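Local coordinates for protein CDA peptide synthetase I (Streptomyces coelicolor, PDB 5DU9) that forms the condensation domain of a peptide synthetase, a two-lobed fold of the CoA-dependent acyltransferase superfamily, at residues G219-R224 and R352-A357; A265-V270 and G399-G404; A276-R281 and V429-E434. The protein carries 1 engineered substitution. All coordinates share one frame; numbering follows the deposited sequence.

Interaction 1 of 3, residues G219-R224 and R352-A357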
loop_
_atom_site.group_PDB
_atom_site.type_symbol
_atom_site.label_atom_id
_atom_site.label_comp_id
_atom_site.label_asym_id
_atom_site.label_seq_id
_atom_site.Cartn_x
_atom_site.Cartn_y
_atom_site.Cartn_z
ATOM N N GLY A 219 20.368 -17.473 1.059
ATOM C CA GLY A 219 21.494 -17.496 1.980
ATOM C C GLY A 219 21.189 -16.829 3.307
ATOM O O GLY A 219 21.642 -17.289 4.357
ATOM N N LEU A 220 20.414 -15.747 3.260
ATOM C CA LEU A 220 20.059 -14.986 4.458
ATOM C C LEU A 220 19.122 -15.736 5.399
ATOM O O LEU A 220 19.054 -15.420 6.588
ATOM C CB LEU A 220 19.388 -13.660 4.074
ATOM C CG LEU A 220 20.231 -12.481 3.581
ATOM C CD1 LEU A 220 19.338 -11.249 3.462
ATOM C CD2 LEU A 220 21.412 -12.195 4.497
ATOM N N PHE A 221 18.391 -16.712 4.869
ATOM C CA PHE A 221 17.336 -17.378 5.635
ATOM C C PHE A 221 17.471 -18.897 5.652
ATOM O O PHE A 221 16.471 -19.615 5.642
ATOM C CB PHE A 221 15.970 -16.979 5.070
ATOM C CG PHE A 221 15.653 -15.526 5.247
ATOM C CD1 PHE A 221 15.038 -15.077 6.400
ATOM C CD2 PHE A 221 15.978 -14.601 4.265
ATOM C CE1 PHE A 221 14.749 -13.737 6.574
ATOM C CE2 PHE A 221 15.696 -13.263 4.434
ATOM C CZ PHE A 221 15.078 -12.829 5.591
ATOM N N THR A 222 18.708 -19.386 5.691
ATOM C CA THR A 222 18.952 -20.819 5.754
ATOM C C THR A 222 18.355 -21.426 7.021
ATOM O O THR A 222 17.984 -22.599 7.032
ATOM C CB THR A 222 20.460 -21.144 5.700
ATOM O OG1 THR A 222 21.166 -20.353 6.666
ATOM C CG2 THR A 222 21.020 -20.860 4.314
ATOM N N ASP A 223 18.256 -20.629 8.083
ATOM C CA ASP A 223 17.686 -21.112 9.340
ATOM C C ASP A 223 16.157 -21.062 9.320
ATOM O O ASP A 223 15.503 -21.589 10.220
ATOM C CB ASP A 223 18.227 -20.310 10.528
ATOM C CG ASP A 223 17.989 -18.824 10.389
ATOM O OD1 ASP A 223 17.996 -18.324 9.247
ATOM O OD2 ASP A 223 17.801 -18.154 11.426
ATOM N N ARG A 224 15.601 -20.434 8.287
ATOM C CA ARG A 224 14.158 -20.441 8.051
ATOM C C ARG A 224 13.354 -20.068 9.299
ATOM O O ARG A 224 12.542 -20.857 9.784
ATOM C CB ARG A 224 13.727 -21.816 7.533
ATOM C CG ARG A 224 14.225 -22.109 6.128
ATOM C CD ARG A 224 13.980 -23.552 5.712
ATOM N NE ARG A 224 14.365 -23.773 4.321
ATOM C CZ ARG A 224 14.529 -24.968 3.760
ATOM N NH1 ARG A 224 14.353 -26.076 4.469
ATOM N NH2 ARG A 224 14.880 -25.053 2.483
ATOM N N ARG A 352 8.322 -19.590 -1.497
ATOM C CA ARG A 352 8.089 -20.886 -2.129
ATOM C C ARG A 352 9.321 -21.784 -2.032
ATOM O O ARG A 352 9.200 -23.002 -1.902
ATOM C CB ARG A 352 7.689 -20.703 -3.595
ATOM N N GLU A 353 10.504 -21.180 -2.088
ATOM C CA GLU A 353 11.746 -21.943 -2.037
ATOM C C GLU A 353 12.080 -22.386 -0.616
ATOM O O GLU A 353 12.529 -23.511 -0.404
ATOM C CB GLU A 353 12.910 -21.130 -2.603
ATOM C CG GLU A 353 14.234 -21.899 -2.581
ATOM C CD GLU A 353 15.104 -21.675 -3.809
ATOM O OE1 GLU A 353 14.597 -21.195 -4.846
ATOM O OE2 GLU A 353 16.309 -21.993 -3.735
ATOM N N LEU A 354 11.868 -21.502 0.352
ATOM C CA LEU A 354 12.121 -21.838 1.749
ATOM C C LEU A 354 11.074 -22.829 2.245
ATOM O O LEU A 354 11.377 -23.720 3.038
ATOM C CB LEU A 354 12.122 -20.582 2.624
ATOM C CG LEU A 354 13.191 -19.530 2.320
ATOM C CD1 LEU A 354 12.991 -18.312 3.209
ATOM C CD2 LEU A 354 14.591 -20.096 2.499
ATOM N N GLY A 355 9.843 -22.663 1.771
ATOM C CA GLY A 355 8.759 -23.571 2.100
ATOM C C GLY A 355 7.967 -23.135 3.316
ATOM O O GLY A 355 8.295 -22.141 3.966
ATOM N N GLY A 356 6.910 -23.884 3.617
ATOM C CA GLY A 356 6.093 -23.623 4.786
ATOM C C GLY A 356 5.422 -22.263 4.753
ATOM O O GLY A 356 4.825 -21.876 3.749
ATOM N N ALA A 357 5.524 -21.539 5.862
ATOM C CA ALA A 357 4.889 -20.233 5.992
ATOM C C ALA A 357 5.770 -19.127 5.419
ATOM O O ALA A 357 5.377 -17.960 5.404
ATOM C CB ALA A 357 4.572 -19.946 7.452
#
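R224 crosses L354 at the end of helix 347-354, its outer half passing L354 O. A chi1 of -69° followed by an extended chain carries NE to that carbonyl. From CB the path leads to R224 CG, which lies 4.2 Å from L354 CD2, a loose apolar touch. R224 CD comes to 3.7 Å from L354 O. NE is nearer, 3.3 Å from L354 O, but the angle is too poor for a hydrogen bond. L354 O lies 3.2 Å above the plane of the R224 guanidinium, toward its rim, so the attraction is probably electrostatic: a cation beside the negative end of a helix. At the tip, R224 NH2 lies 3.8 Å from L354 O and a little farther from E353 O, while the E353 carboxylate pairs with R214. Next to this arm, L354 CD1 meets F221 CB at 3.8 Å, and both side chains also pack on V359. A type I turn, F221 to R224, places R224 here, closed by R224 N to F221 O at 2.9 Å. The arrangement joins a turn that follows one helix to the C-terminal end of another, where G355 leaves helical geometry with positive phi (92°).

Interaction 2 of 3, residues A265-V270 and G399-G404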
loop_
_atom_site.group_PDB
_atom_site.type_symbol
_atom_site.label_atom_id
_atom_site.label_comp_id
_atom_site.label_asym_id
_atom_site.label_seq_id
_atom_site.Cartn_x
_atom_site.Cartn_y
_atom_site.Cartn_z
ATOM N N ALA A 265 19.572 9.567 8.564
ATOM C CA ALA A 265 18.745 8.583 7.876
ATOM C C ALA A 265 17.402 9.179 7.488
ATOM O O ALA A 265 16.851 10.012 8.203
ATOM C CB ALA A 265 18.539 7.356 8.756
ATOM N N HIS A 266 16.863 8.737 6.359
ATOM C CA HIS A 266 15.529 9.152 5.946
ATOM C C HIS A 266 14.519 8.713 7.007
ATOM O O HIS A 266 14.686 7.666 7.629
ATOM C CB HIS A 266 15.198 8.563 4.577
ATOM C CG HIS A 266 13.855 8.961 4.056
ATOM N ND1 HIS A 266 12.771 8.106 4.062
ATOM C CD2 HIS A 266 13.418 10.119 3.509
ATOM C CE1 HIS A 266 11.726 8.724 3.543
ATOM N NE2 HIS A 266 12.091 9.946 3.198
ATOM N N TRP A 267 13.478 9.507 7.231
ATOM C CA TRP A 267 12.605 9.257 8.374
ATOM C C TRP A 267 11.892 7.907 8.303
ATOM O O TRP A 267 11.543 7.349 9.332
ATOM C CB TRP A 267 11.573 10.372 8.517
ATOM C CG TRP A 267 10.494 10.346 7.488
ATOM C CD1 TRP A 267 10.573 10.802 6.202
ATOM C CD2 TRP A 267 9.165 9.846 7.656
ATOM N NE1 TRP A 267 9.374 10.611 5.560
ATOM C CE2 TRP A 267 8.493 10.026 6.432
ATOM C CE3 TRP A 267 8.477 9.265 8.726
ATOM C CZ2 TRP A 267 7.167 9.647 6.247
ATOM C CZ3 TRP A 267 7.161 8.887 8.541
ATOM C CH2 TRP A 267 6.520 9.079 7.307
ATOM N N ALA A 268 11.685 7.369 7.104
ATOM C CA ALA A 268 11.054 6.049 6.987
ATOM C C ALA A 268 11.952 4.977 7.601
ATOM O O ALA A 268 11.468 3.994 8.170
ATOM C CB ALA A 268 10.753 5.723 5.527
ATOM N N ARG A 269 13.264 5.170 7.492
ATOM C CA ARG A 269 14.223 4.253 8.112
ATOM C C ARG A 269 14.137 4.344 9.634
ATOM O O ARG A 269 14.294 3.343 10.338
ATOM C CB ARG A 269 15.654 4.555 7.653
ATOM C CG ARG A 269 15.872 4.430 6.147
ATOM C CD ARG A 269 15.749 2.987 5.694
ATOM N NE ARG A 269 15.924 2.840 4.248
ATOM C CZ ARG A 269 17.096 2.687 3.638
ATOM N NH1 ARG A 269 18.228 2.687 4.328
ATOM N NH2 ARG A 269 17.134 2.559 2.317
ATOM N N VAL A 270 13.901 5.550 10.138
ATOM C CA VAL A 270 13.727 5.754 11.573
ATOM C C VAL A 270 12.493 4.990 12.050
ATOM O O VAL A 270 12.503 4.362 13.106
ATOM C CB VAL A 270 13.598 7.254 11.922
ATOM C CG1 VAL A 270 13.281 7.455 13.406
ATOM C CG2 VAL A 270 14.876 7.994 11.548
ATOM N N GLY A 399 1.522 10.448 5.283
ATOM C CA GLY A 399 1.876 11.766 5.769
ATOM C C GLY A 399 3.379 11.908 5.892
ATOM O O GLY A 399 4.134 11.097 5.357
ATOM N N THR A 400 3.805 12.948 6.602
ATOM C CA THR A 400 5.220 13.220 6.829
ATOM C C THR A 400 5.409 13.720 8.257
ATOM O O THR A 400 4.445 14.119 8.908
ATOM C CB THR A 400 5.771 14.280 5.859
ATOM O OG1 THR A 400 5.103 15.526 6.088
ATOM C CG2 THR A 400 5.575 13.857 4.412
ATOM N N PRO A 401 6.656 13.711 8.752
ATOM C CA PRO A 401 6.881 14.252 10.096
ATOM C C PRO A 401 6.391 15.696 10.238
ATOM O O PRO A 401 5.849 16.061 11.283
ATOM C CB PRO A 401 8.399 14.158 10.250
ATOM C CG PRO A 401 8.764 12.942 9.428
ATOM C CD PRO A 401 7.849 13.024 8.226
ATOM N N GLU A 402 6.551 16.493 9.184
ATOM C CA GLU A 402 6.208 17.910 9.235
ATOM C C GLU A 402 4.707 18.168 9.116
ATOM O O GLU A 402 4.200 19.126 9.696
ATOM C CB GLU A 402 6.939 18.670 8.125
ATOM C CG GLU A 402 8.460 18.661 8.254
ATOM C CD GLU A 402 9.100 17.337 7.848
ATOM O OE1 GLU A 402 8.446 16.520 7.161
ATOM O OE2 GLU A 402 10.269 17.114 8.222
ATOM N N SER A 403 3.998 17.324 8.366
ATOM C CA SER A 403 2.579 17.555 8.086
ATOM C C SER A 403 1.661 16.736 8.991
ATOM O O SER A 403 0.448 16.966 9.027
ATOM C CB SER A 403 2.269 17.236 6.620
ATOM O OG SER A 403 2.372 15.845 6.351
ATOM N N GLY A 404 2.242 15.789 9.723
ATOM C CA GLY A 404 1.470 14.895 10.568
ATOM C C GLY A 404 1.261 13.563 9.880
ATOM O O GLY A 404 1.450 13.448 8.667
#
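A classic beta bulge, in which S403 and G404 both face T400, shapes the link between strands 393-398 and 404-411, and this link carries P401 to the indole of W267 in the first turn of helix 267-283. The proline turns its CG-CD edge to one indole face. P401 CD stands 3.6 Å from the centroid of the W267 five-membered ring and only 16° off its normal, which identifies a CH-pi contact over the face. The nearest atom pair, W267 CD2 to P401 CD at 3.5 Å, falls on the shared bond of the indole, and P401 CG follows at 3.6 Å from the same W267 CD2. The proline also reaches the six-membered ring, through W267 CE3; at W267 CZ2 the backbone joins in, G399 O lying 3.5 Å away, oblique to the ring. A chi1 of 73° at W267 swings the indole out toward the loop, while A260 and V366 touch it from helix 250-263 and strand 363-366.

The loop is braced from within. T400 OG1 and S403 OG are hydrogen-bonded at 2.8 Å, and G404 N bonds to T400 O at 2.9 Å. P401 O also accepts a bond from T253 OG1, and its ring touches L256, so helix 250-263 helps fix the proline. In the other segment the H266 ring has W267 CD1 over one face, 3.4 Å above its plane.

No hydrogen bond crosses between the segments. Because P401 CD is bonded to the tertiary amide nitrogen, its hydrogens are probably somewhat positive, and the electron-rich indole face should attract them; the contact therefore appears to rest on dispersion, with a modest electrostatic share.

Interaction 3 of 3, residues A276-R281 and V429-E434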
loop_
_atom_site.group_PDB
_atom_site.type_symbol
_atom_site.label_atom_id
_atom_site.label_comp_id
_atom_site.label_asym_id
_atom_site.label_seq_id
_atom_site.Cartn_x
_atom_site.Cartn_y
_atom_site.Cartn_z
ATOM N N ALA A 276 11.383 -2.276 14.669
ATOM C CA ALA A 276 12.339 -3.309 15.059
ATOM C C ALA A 276 12.635 -3.247 16.555
ATOM O O ALA A 276 12.659 -4.269 17.235
ATOM C CB ALA A 276 13.626 -3.168 14.261
ATOM N N ALA A 277 12.862 -2.038 17.060
ATOM C CA ALA A 277 13.136 -1.834 18.477
ATOM C C ALA A 277 11.934 -2.222 19.332
ATOM O O ALA A 277 12.083 -2.818 20.399
ATOM C CB ALA A 277 13.520 -0.384 18.731
ATOM N N PHE A 278 10.743 -1.877 18.854
ATOM C CA PHE A 278 9.499 -2.217 19.542
ATOM C C PHE A 278 9.321 -3.731 19.652
ATOM O O PHE A 278 8.981 -4.253 20.715
ATOM C CB PHE A 278 8.311 -1.592 18.804
ATOM C CG PHE A 278 6.976 -1.881 19.432
ATOM C CD1 PHE A 278 6.607 -1.274 20.621
ATOM C CD2 PHE A 278 6.082 -2.744 18.824
ATOM C CE1 PHE A 278 5.377 -1.529 21.199
ATOM C CE2 PHE A 278 4.848 -3.006 19.396
ATOM C CZ PHE A 278 4.498 -2.397 20.588
ATOM N N LEU A 279 9.554 -4.434 18.548
ATOM C CA LEU A 279 9.448 -5.886 18.541
ATOM C C LEU A 279 10.487 -6.494 19.472
ATOM O O LEU A 279 10.185 -7.409 20.231
ATOM C CB LEU A 279 9.623 -6.440 17.125
ATOM C CG LEU A 279 8.533 -6.075 16.118
ATOM C CD1 LEU A 279 8.857 -6.685 14.764
ATOM C CD2 LEU A 279 7.157 -6.506 16.588
ATOM N N HIS A 280 11.712 -5.980 19.413
ATOM C CA HIS A 280 12.788 -6.480 20.264
ATOM C C HIS A 280 12.487 -6.277 21.748
ATOM O O HIS A 280 12.689 -7.180 22.561
ATOM C CB HIS A 280 14.110 -5.795 19.910
ATOM C CG HIS A 280 15.182 -6.001 20.934
ATOM N ND1 HIS A 280 15.834 -7.203 21.097
ATOM C CD2 HIS A 280 15.709 -5.158 21.853
ATOM C CE1 HIS A 280 16.720 -7.093 22.072
ATOM N NE2 HIS A 280 16.663 -5.863 22.549
ATOM N N ARG A 281 12.007 -5.090 22.099
ATOM C CA ARG A 281 11.746 -4.758 23.498
ATOM C C ARG A 281 10.560 -5.546 24.045
ATOM O O ARG A 281 10.532 -5.907 25.225
ATOM C CB ARG A 281 11.489 -3.258 23.647
ATOM C CG ARG A 281 11.603 -2.737 25.072
ATOM C CD ARG A 281 13.054 -2.547 25.495
ATOM N NE ARG A 281 13.149 -1.850 26.776
ATOM C CZ ARG A 281 13.304 -2.440 27.959
ATOM N NH1 ARG A 281 13.405 -3.761 28.057
ATOM N NH2 ARG A 281 13.371 -1.701 29.057
ATOM N N VAL A 429 3.339 3.887 19.090
ATOM C CA VAL A 429 3.629 5.278 18.762
ATOM C C VAL A 429 4.298 5.991 19.943
ATOM O O VAL A 429 5.177 6.830 19.738
ATOM C CB VAL A 429 2.354 6.043 18.337
ATOM C CG1 VAL A 429 2.622 7.544 18.226
ATOM C CG2 VAL A 429 1.842 5.513 17.004
ATOM N N ARG A 430 3.899 5.658 21.170
ATOM C CA ARG A 430 4.522 6.259 22.349
ATOM C C ARG A 430 5.993 5.847 22.448
ATOM O O ARG A 430 6.864 6.673 22.722
ATOM C CB ARG A 430 3.775 5.868 23.627
ATOM C CG ARG A 430 4.448 6.365 24.905
ATOM C CD ARG A 430 3.577 6.150 26.137
ATOM N NE ARG A 430 3.055 4.789 26.219
ATOM C CZ ARG A 430 2.406 4.294 27.269
ATOM N NH1 ARG A 430 2.199 5.043 28.344
ATOM N NH2 ARG A 430 1.969 3.042 27.246
ATOM N N PHE A 431 6.265 4.567 22.219
ATOM C CA PHE A 431 7.631 4.057 22.269
ATOM C C PHE A 431 8.475 4.665 21.148
ATOM O O PHE A 431 9.598 5.115 21.382
ATOM C CB PHE A 431 7.625 2.528 22.177
ATOM C CG PHE A 431 8.951 1.884 22.495
ATOM C CD1 PHE A 431 9.530 2.030 23.745
ATOM C CD2 PHE A 431 9.602 1.111 21.548
ATOM C CE1 PHE A 431 10.745 1.423 24.041
ATOM C CE2 PHE A 431 10.811 0.504 21.841
ATOM C CZ PHE A 431 11.380 0.662 23.087
ATOM N N LEU A 432 7.924 4.682 19.935
ATOM C CA LEU A 432 8.581 5.295 18.784
ATOM C C LEU A 432 8.983 6.744 19.063
ATOM O O LEU A 432 10.106 7.148 18.778
ATOM C CB LEU A 432 7.661 5.230 17.560
ATOM C CG LEU A 432 8.132 5.943 16.289
ATOM C CD1 LEU A 432 9.402 5.310 15.754
ATOM C CD2 LEU A 432 7.040 5.936 15.225
ATOM N N ALA A 433 8.062 7.519 19.623
ATOM C CA ALA A 433 8.313 8.930 19.893
ATOM C C ALA A 433 9.409 9.115 20.940
ATOM O O ALA A 433 10.210 10.047 20.851
ATOM C CB ALA A 433 7.033 9.615 20.346
ATOM N N GLU A 434 9.435 8.234 21.936
ATOM C CA GLU A 434 10.461 8.273 22.973
ATOM C C GLU A 434 11.844 7.959 22.395
ATOM O O GLU A 434 12.836 8.605 22.737
ATOM C CB GLU A 434 10.122 7.287 24.091
ATOM C CG GLU A 434 11.038 7.370 25.305
ATOM C CD GLU A 434 10.818 8.629 26.127
ATOM O OE1 GLU A 434 9.714 9.208 26.056
ATOM O OE2 GLU A 434 11.755 9.039 26.844
#
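F431 is the aromatic wedge of this contact, reaching from helix 429-434 toward A277, F278 and R281. Its CG is anti to the backbone N (chi1 -168°), which sends the ring across to helix 276-281. Between the rings, F431 CD2 lies 3.9 Å from F278 CD1, at the edge of the F278 ring and near its plane. F278 makes its own edge-to-face pair with F428.

The ring also meets backbone and small groups. F431 CE2 comes to 3.8 Å from F278 CA and to 4.2 Å from A277 CB. These two segments belong to helices 267-283 and 418-437, packed together in the C-terminal lobe of the condensation domain. The axes of segments 276-281 and 429-434 pass 10.1 Å apart, with their directions at 114°, and F431 makes all the close contacts from 429-434.

The third group of contacts is aliphatic against aromatic: R281 CG approaches F431 CZ at 3.9 Å. The R281 chain bends at chi2, and its guanidinium lies farther from the ring, the two planes 55° apart. NE of R281 is hydrogen-bonded to V446 O in the C-terminal tail, whose V446 side chain also touches F431.

Interactions 2 and 3 share helix 267-283: its first turn meets the loop 399-404 and a later part meets helix 418-437. Their centres lie about 15 Å apart, and they touch where V270 O packs on L432 CD1 at 4.2 Å. Interaction 1 is separate, with its centre about 32 Å from that of interaction 2 and about 27 Å from that of interaction 3. Burial differs too. Interaction 3 is buried and carried by aromatic and aliphatic groups; interaction 2 is partly buried and depends on a proline over an indole face; interaction 1, also partly buried, sets a buried leucine against an exposed arginine. None has a hydrogen bond between its segments.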